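Local coordinates for NS3-like protein (Alongshan virus, PDB 6M40) that probably hydrolyses ATP and other nucleoside triphosphates to unwind RNA, as the NS3-like helicase part of a longer flaviviral protein, at residues V197-L202 and C247-S252; V265-Q270 and G306-P311. All coordinates share one frame; numbering follows the deposited sequence.

Interaction 1. Residues V197-L202 and C247-S252; sequences VFVPGL and CVVTTS
Phe198 and Thr250 pair on neighbouring parallel strands, and the methyl of the threonine lies beneath the phenyl ring of the phenylalanine. From CB, which makes no close contact across the strands, the Phe198 ring is carried over Thr250 by a first torsion of -88° that sets CG opposite the carbonyl carbon. CG then stands 4.1 Å from Thr250 CG2. Farther out, CD1 and CE1 come nearest that methyl, CE1 at 3.6 Å, and the same rim passes Thr251 O, which sits near the ring plane at its edge. CZ, at the tip, again reaches Thr250 CG2. The result is a CH-pi contact, with CG2 3.9 Å from the ring centroid and 23° off its normal. Threonine suits the place because branching at CB favours an extended strand and also puts a methyl over part of the ring face.

The backbone follows parallel pairing. Val197 donates to Val248 O and accepts from Thr250 N, so it straddles Val249; Val199 N then reaches Thr250 O at 2.8 Å. The other face is made by valines and a cysteine: Val197 CG2 touches Cys247 SG at 3.6 Å, and Val199 CG2 meets Val249 CG1 at 3.9 Å. Compact branched side chains suit this closely spaced, buried layer.

These are central strands of an alpha/beta sheet in the second RecA-like domain. Helix 208-216 covers the valine face, with Val211 and Ala212 against Val249 and Ile215 against Cys247; strand 222-226 flanks 246-250, and strand 264-276 flanks 194-198.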
ATOM      1  N   VAL A 197     -16.175  -6.845   4.623  1.00 68.45           N
ATOM      2  CA  VAL A 197     -15.527  -8.132   4.396  1.00 68.43           C
ATOM      3  C   VAL A 197     -14.317  -7.920   3.496  1.00 69.82           C
ATOM      4  O   VAL A 197     -14.444  -7.371   2.395  1.00 70.78           O
ATOM      5  CB  VAL A 197     -16.494  -9.149   3.763  1.00 66.53           C
ATOM      6  CG1 VAL A 197     -15.926 -10.559   3.881  1.00 60.05           C
ATOM      7  CG2 VAL A 197     -17.856  -9.051   4.414  1.00 75.76           C
ATOM      8  N   PHE A 198     -13.152  -8.375   3.951  1.00 69.13           N
ATOM      9  CA  PHE A 198     -11.913  -8.273   3.186  1.00 72.95           C
ATOM     10  C   PHE A 198     -11.661  -9.600   2.479  1.00 69.04           C
ATOM     11  O   PHE A 198     -11.340 -10.607   3.119  1.00 64.16           O
ATOM     12  CB  PHE A 198     -10.752  -7.882   4.094  1.00 71.91           C
ATOM     13  CG  PHE A 198     -10.592  -6.394   4.249  1.00 70.65           C
ATOM     14  CD1 PHE A 198     -10.098  -5.634   3.198  1.00 73.43           C
ATOM     15  CD2 PHE A 198     -10.929  -5.752   5.434  1.00 70.86           C
ATOM     16  CE1 PHE A 198      -9.947  -4.265   3.323  1.00 78.75           C
ATOM     17  CE2 PHE A 198     -10.776  -4.383   5.557  1.00 75.98           C
ATOM     18  CZ  PHE A 198     -10.285  -3.645   4.503  1.00 80.41           C
ATOM     19  N   VAL A 199     -11.790  -9.576   1.156  1.00 75.50           N
ATOM     20  CA  VAL A 199     -11.790 -10.763   0.303  1.00 76.05           C
ATOM     21  C   VAL A 199     -10.567 -10.727  -0.610  1.00 75.21           C
ATOM     22  O   VAL A 199     -10.184  -9.647  -1.078  1.00 80.99           O
ATOM     23  CB  VAL A 199     -13.105 -10.830  -0.494  1.00 76.47           C
ATOM     24  CG1 VAL A 199     -12.923 -11.593  -1.794  1.00 77.29           C
ATOM     25  CG2 VAL A 199     -14.201 -11.450   0.361  1.00 72.06           C
ATOM     26  N   PRO A 200      -9.911 -11.875  -0.894  1.00 75.70           N
ATOM     27  CA  PRO A 200      -8.657 -11.841  -1.663  1.00 74.74           C
ATOM     28  C   PRO A 200      -8.794 -11.283  -3.073  1.00 70.20           C
ATOM     29  O   PRO A 200      -8.146 -10.287  -3.401  1.00 71.02           O
ATOM     30  CB  PRO A 200      -8.226 -13.318  -1.699  1.00 70.28           C
ATOM     31  CG  PRO A 200      -9.457 -14.114  -1.361  1.00 70.55           C
ATOM     32  CD  PRO A 200     -10.227 -13.233  -0.420  1.00 76.59           C
ATOM     33  N   GLY A 201      -9.600 -11.914  -3.919  1.00 70.70           N
ATOM     34  CA  GLY A 201      -9.742 -11.451  -5.284  1.00 76.23           C
ATOM     35  C   GLY A 201     -11.154 -11.054  -5.646  1.00 80.48           C
ATOM     36  O   GLY A 201     -12.109 -11.415  -4.953  1.00 80.66           O
ATOM     37  N   LEU A 202     -11.295 -10.310  -6.743  1.00 88.39           N
ATOM     38  CA  LEU A 202     -12.617  -9.984  -7.271  1.00 81.75           C
ATOM     39  C   LEU A 202     -13.392 -11.239  -7.671  1.00 87.02           C
ATOM     40  O   LEU A 202     -14.628 -11.221  -7.668  1.00 89.05           O
ATOM     41  CB  LEU A 202     -12.451  -9.033  -8.466  1.00 85.26           C
ATOM     42  CG  LEU A 202     -13.646  -8.452  -9.225  1.00 90.49           C
ATOM     43  CD1 LEU A 202     -14.125  -9.410 -10.300  1.00 89.66           C
ATOM     44  CD2 LEU A 202     -14.756  -8.109  -8.258  1.00 89.13           C
ATOM     45  N   CYS A 247     -23.025  -3.982   3.875  1.00 80.71           N
ATOM     46  CA  CYS A 247     -21.900  -4.915   3.861  1.00 83.57           C
ATOM     47  C   CYS A 247     -20.948  -4.553   2.726  1.00 77.75           C
ATOM     48  O   CYS A 247     -21.202  -4.871   1.563  1.00 78.79           O
ATOM     49  CB  CYS A 247     -22.389  -6.352   3.726  1.00 82.74           C
ATOM     50  SG  CYS A 247     -21.089  -7.587   3.973  1.00 76.47           S
ATOM     51  N   VAL A 248     -19.845  -3.902   3.078  1.00 75.68           N
ATOM     52  CA  VAL A 248     -18.761  -3.658   2.137  1.00 83.18           C
ATOM     53  C   VAL A 248     -17.990  -4.958   1.951  1.00 78.49           C
ATOM     54  O   VAL A 248     -17.375  -5.464   2.892  1.00 73.47           O
ATOM     55  CB  VAL A 248     -17.835  -2.545   2.622  1.00 82.59           C
ATOM     56  CG1 VAL A 248     -16.651  -2.385   1.670  1.00 85.31           C
ATOM     57  CG2 VAL A 248     -18.588  -1.230   2.747  1.00 81.40           C
ATOM     58  N   VAL A 249     -18.046  -5.513   0.745  1.00 80.67           N
ATOM     59  CA  VAL A 249     -17.170  -6.601   0.338  1.00 82.79           C
ATOM     60  C   VAL A 249     -16.067  -5.969  -0.501  1.00 85.60           C
ATOM     61  O   VAL A 249     -16.338  -5.418  -1.575  1.00 90.81           O
ATOM     62  CB  VAL A 249     -17.926  -7.688  -0.444  1.00 84.40           C
ATOM     63  CG1 VAL A 249     -17.103  -8.962  -0.490  1.00 83.80           C
ATOM     64  CG2 VAL A 249     -19.286  -7.941   0.195  1.00 79.75           C
ATOM     65  N   THR A 250     -14.827  -6.041  -0.022  1.00 82.85           N
ATOM     66  CA  THR A 250     -13.747  -5.253  -0.593  1.00 92.14           C
ATOM     67  C   THR A 250     -12.494  -6.093  -0.782  1.00 88.55           C
ATOM     68  O   THR A 250     -12.227  -7.033  -0.029  1.00 79.96           O
ATOM     69  CB  THR A 250     -13.427  -4.029   0.292  1.00 92.28           C
ATOM     70  OG1 THR A 250     -12.245  -3.365  -0.178  1.00 96.28           O
ATOM     71  CG2 THR A 250     -13.229  -4.446   1.748  1.00 81.36           C
ATOM     72  N   THR A 251     -11.741  -5.750  -1.829  1.00100.66           N
ATOM     73  CA  THR A 251     -10.361  -6.195  -2.002  1.00 96.90           C
ATOM     74  C   THR A 251      -9.502  -5.270  -1.162  1.00 95.57           C
ATOM     75  O   THR A 251     -10.037  -4.556  -0.313  1.00 97.78           O
ATOM     76  CB  THR A 251      -9.962  -6.174  -3.468  1.00100.56           C
ATOM     77  OG1 THR A 251      -9.773  -4.824  -3.910  1.00111.37           O
ATOM     78  CG2 THR A 251     -11.066  -6.822  -4.310  1.00 97.29           C
ATOM     79  N   SER A 252      -8.189  -5.265  -1.368  1.00 96.69           N
ATOM     80  CA  SER A 252      -7.355  -4.524  -0.438  1.00 96.63           C
ATOM     81  C   SER A 252      -7.272  -3.030  -0.746  1.00103.48           C
ATOM     82  O   SER A 252      -6.524  -2.327  -0.064  1.00103.16           O
ATOM     83  CB  SER A 252      -5.948  -5.116  -0.401  1.00 98.65           C
ATOM     84  OG  SER A 252      -5.311  -4.797   0.821  1.00100.43           O
TER

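Interaction 2. Residues V265-Q270 and G306-P311; sequences VFDTCQ and GGYYRP
Tyr308 reaches diagonally to the neighbouring parallel strand to give its phenolic hydroxyl to the carboxylate of Asp267, although its own partner in the pairing is Val265. Tyr308 OH and Asp267 OD2 are modelled 2.5 Å apart, which is very short, and the exact length is doubtful at this resolution. The strands belong to the mixed sheet of the second RecA-like domain of the helicase. Tyr308 runs out with CG anti to its N (chi1 178°), which lays the ring past Val265, and Val265 CG1 is 3.9 Å from Tyr308 CD1. OD2 lies in the ring plane at the edge, and the carboxylate is turned 74° from that plane. The other oxygen, OD1, accepts Cys269 N from above the carboxylate plane, closing an Asx turn where the strand gives way to a loop. Aspartate suits the site because its two oxygens serve both partners; Arg296 adds only a long, weak ion pair to OD1.

On the other face Phe266 and Tyr309 point the same way and form an offset stack, centroids 4.5 Å apart and planes 10° from parallel. Phe266 CD2 meets Tyr309 CB at 3.5 Å, and CE2 lies against Tyr309 CG and CD1. The pairing of these two residues sets their rings side by side on one face, where flat groups can stack, and helix 179-189 packs on Phe266 through Val179, Ala182 and Val183.

Backbone bonds run from Val265 N to Gly307 O, from Tyr309 N to Val265 O and from Asp267 N to Tyr309 O (2.8 Å). The pattern then stops, since Pro311 has no N-H to offer: Asp267 O accepts the hydroxyl of Tyr175, and Pro311 CD rests 3.8 Å from Cys269 SG.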
ATOM      1  N   VAL A 265     -15.505  -5.997  11.157  1.00 72.82           N
ATOM      2  CA  VAL A 265     -14.685  -6.402  10.016  1.00 69.58           C
ATOM      3  C   VAL A 265     -14.572  -7.922   9.998  1.00 67.09           C
ATOM      4  O   VAL A 265     -14.235  -8.533  11.016  1.00 69.91           O
ATOM      5  CB  VAL A 265     -13.278  -5.771  10.080  1.00 69.19           C
ATOM      6  CG1 VAL A 265     -12.290  -6.565   9.235  1.00 71.19           C
ATOM      7  CG2 VAL A 265     -13.310  -4.318   9.643  1.00 70.98           C
ATOM      8  N   PHE A 266     -14.831  -8.531   8.843  1.00 67.47           N
ATOM      9  CA  PHE A 266     -14.656  -9.968   8.652  1.00 71.31           C
ATOM     10  C   PHE A 266     -13.478 -10.208   7.717  1.00 69.90           C
ATOM     11  O   PHE A 266     -13.479  -9.731   6.576  1.00 71.48           O
ATOM     12  CB  PHE A 266     -15.929 -10.605   8.098  1.00 75.77           C
ATOM     13  CG  PHE A 266     -17.048 -10.641   9.085  1.00 73.90           C
ATOM     14  CD1 PHE A 266     -17.864  -9.539   9.264  1.00 76.24           C
ATOM     15  CD2 PHE A 266     -17.270 -11.769   9.857  1.00 74.26           C
ATOM     16  CE1 PHE A 266     -18.892  -9.564  10.185  1.00 73.55           C
ATOM     17  CE2 PHE A 266     -18.296 -11.799  10.775  1.00 82.15           C
ATOM     18  CZ  PHE A 266     -19.107 -10.694  10.939  1.00 78.62           C
ATOM     19  N   ASP A 267     -12.474 -10.939   8.197  1.00 70.74           N
ATOM     20  CA  ASP A 267     -11.212 -11.110   7.487  1.00 65.98           C
ATOM     21  C   ASP A 267     -11.129 -12.525   6.931  1.00 64.82           C
ATOM     22  O   ASP A 267     -11.093 -13.499   7.688  1.00 68.08           O
ATOM     23  CB  ASP A 267     -10.026 -10.823   8.406  1.00 66.55           C
ATOM     24  CG  ASP A 267      -8.792 -10.332   7.649  1.00 74.11           C
ATOM     25  OD1 ASP A 267      -8.642 -10.630   6.441  1.00 69.76           O
ATOM     26  OD2 ASP A 267      -7.958  -9.639   8.274  1.00 78.22           O
ATOM     27  N   THR A 268     -11.112 -12.630   5.604  1.00 67.96           N
ATOM     28  CA  THR A 268     -10.682 -13.871   4.967  1.00 63.81           C
ATOM     29  C   THR A 268      -9.291 -14.265   5.432  1.00 61.68           C
ATOM     30  O   THR A 268      -8.987 -15.453   5.586  1.00 59.95           O
ATOM     31  CB  THR A 268     -10.665 -13.706   3.451  1.00 65.49           C
ATOM     32  OG1 THR A 268     -11.833 -13.007   3.015  1.00 74.80           O
ATOM     33  CG2 THR A 268     -10.597 -15.057   2.767  1.00 71.15           C
ATOM     34  N   CYS A 269      -8.431 -13.270   5.657  1.00 65.52           N
ATOM     35  CA  CYS A 269      -7.017 -13.483   5.946  1.00 67.89           C
ATOM     36  C   CYS A 269      -6.317 -14.123   4.742  1.00 64.40           C
ATOM     37  O   CYS A 269      -5.515 -15.051   4.871  1.00 63.82           O
ATOM     38  CB  CYS A 269      -6.843 -14.305   7.222  1.00 65.89           C
ATOM     39  SG  CYS A 269      -7.150 -13.319   8.702  1.00 67.86           S
ATOM     40  N   GLN A 270      -6.606 -13.576   3.558  1.00 60.48           N
ATOM     41  CA  GLN A 270      -6.105 -14.100   2.294  1.00 66.02           C
ATOM     42  C   GLN A 270      -6.021 -12.968   1.271  1.00 67.65           C
ATOM     43  O   GLN A 270      -6.877 -12.076   1.255  1.00 69.09           O
ATOM     44  CB  GLN A 270      -7.003 -15.228   1.754  1.00 69.78           C
ATOM     45  CG  GLN A 270      -7.106 -16.453   2.659  1.00 67.29           C
ATOM     46  CD  GLN A 270      -7.780 -17.637   1.979  1.00 69.73           C
ATOM     47  OE1 GLN A 270      -8.635 -17.469   1.109  1.00 68.40           O
ATOM     48  NE2 GLN A 270      -7.386 -18.842   2.367  1.00 78.89           N
ATOM     49  N   GLY A 306     -15.421  -1.887  17.984  1.00 76.75           N
ATOM     50  CA  GLY A 306     -15.575  -2.726  16.814  1.00 77.29           C
ATOM     51  C   GLY A 306     -15.098  -4.126  17.096  1.00 76.19           C
ATOM     52  O   GLY A 306     -14.284  -4.359  17.995  1.00 75.21           O
ATOM     53  N   GLY A 307     -15.623  -5.068  16.320  1.00 75.26           N
ATOM     54  CA  GLY A 307     -15.262  -6.467  16.434  1.00 77.91           C
ATOM     55  C   GLY A 307     -14.499  -6.922  15.206  1.00 79.14           C
ATOM     56  O   GLY A 307     -14.699  -6.397  14.110  1.00 78.64           O
ATOM     57  N   TYR A 308     -13.613  -7.898  15.401  1.00 76.74           N
ATOM     58  CA  TYR A 308     -12.747  -8.408  14.343  1.00 72.60           C
ATOM     59  C   TYR A 308     -12.865  -9.920  14.286  1.00 72.07           C
ATOM     60  O   TYR A 308     -12.562 -10.606  15.269  1.00 75.21           O
ATOM     61  CB  TYR A 308     -11.293  -7.996  14.580  1.00 75.72           C
ATOM     62  CG  TYR A 308     -10.326  -8.544  13.545  1.00 72.44           C
ATOM     63  CD1 TYR A 308     -10.407  -8.147  12.219  1.00 70.92           C
ATOM     64  CD2 TYR A 308      -9.325  -9.444  13.896  1.00 76.41           C
ATOM     65  CE1 TYR A 308      -9.529  -8.638  11.272  1.00 74.57           C
ATOM     66  CE2 TYR A 308      -8.444  -9.938  12.957  1.00 75.51           C
ATOM     67  CZ  TYR A 308      -8.551  -9.529  11.641  1.00 74.42           C
ATOM     68  OH  TYR A 308      -7.683 -10.013  10.689  1.00 68.50           O
ATOM     69  N   TYR A 309     -13.268 -10.435  13.128  1.00 72.42           N
ATOM     70  CA  TYR A 309     -13.486 -11.861  12.916  1.00 75.62           C
ATOM     71  C   TYR A 309     -12.464 -12.379  11.906  1.00 74.12           C
ATOM     72  O   TYR A 309     -12.516 -12.023  10.725  1.00 71.50           O
ATOM     73  CB  TYR A 309     -14.918 -12.107  12.444  1.00 78.09           C
ATOM     74  CG  TYR A 309     -15.943 -11.602  13.432  1.00 78.97           C
ATOM     75  CD1 TYR A 309     -16.382 -10.283  13.404  1.00 78.79           C
ATOM     76  CD2 TYR A 309     -16.464 -12.444  14.401  1.00 76.36           C
ATOM     77  CE1 TYR A 309     -17.319  -9.823  14.317  1.00 81.22           C
ATOM     78  CE2 TYR A 309     -17.390 -11.998  15.307  1.00 83.19           C
ATOM     79  CZ  TYR A 309     -17.819 -10.688  15.266  1.00 84.08           C
ATOM     80  OH  TYR A 309     -18.750 -10.259  16.187  1.00 83.96           O
ATOM     81  N   ARG A 310     -11.534 -13.217  12.377  1.00 75.73           N
ATOM     82  CA  ARG A 310     -10.578 -13.952  11.563  1.00 77.12           C
ATOM     83  C   ARG A 310     -10.895 -15.445  11.624  1.00 81.63           C
ATOM     84  O   ARG A 310     -11.465 -15.917  12.612  1.00 82.00           O
ATOM     85  CB  ARG A 310      -9.143 -13.727  12.052  1.00 79.78           C
ATOM     86  CG  ARG A 310      -8.776 -14.585  13.254  1.00 89.23           C
ATOM     87  CD  ARG A 310      -7.379 -14.294  13.770  1.00 94.81           C
ATOM     88  NE  ARG A 310      -7.156 -14.940  15.061  1.00 98.39           N
ATOM     89  CZ  ARG A 310      -7.527 -14.420  16.227  1.00100.53           C
ATOM     90  NH1 ARG A 310      -8.144 -13.247  16.266  1.00102.40           N
ATOM     91  NH2 ARG A 310      -7.288 -15.077  17.352  1.00105.19           N
ATOM     92  N   PRO A 311     -10.529 -16.224  10.606  1.00 83.25           N
ATOM     93  CA  PRO A 311     -10.799 -17.666  10.673  1.00 82.26           C
ATOM     94  C   PRO A 311      -9.882 -18.362  11.666  1.00 83.93           C
ATOM     95  O   PRO A 311      -8.703 -18.025  11.796  1.00 80.17           O
ATOM     96  CB  PRO A 311     -10.553 -18.151   9.242  1.00 80.24           C
ATOM     97  CG  PRO A 311      -9.649 -17.137   8.637  1.00 73.33           C
ATOM     98  CD  PRO A 311      -9.954 -15.824   9.307  1.00 73.78           C
TER

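How the interactions relate
Interactions 1 and 2 are successive slices of one sheet, their centres 11 Å apart. Strands 194-198 and 264-276 join them: Phe198 N probably donates to Phe266 O at 3.0 Å, and the hydroxyl of Thr268 probably bonds to Phe198 O. Strand 246-250 leads on to 264-276, so the chain completes interaction 1 before opening interaction 2, and Pro200 CB packs against Gln270 O beyond the paired strand residues. Strands of this domain end in loops that in related helicases carry conserved motifs; the segment at Thr250-Ser252 is consistent with motif V. Arg296, which bonds to Gln270 O, lies in a sequence consistent with motif VI, other arginines of which face the ATP site in relatives.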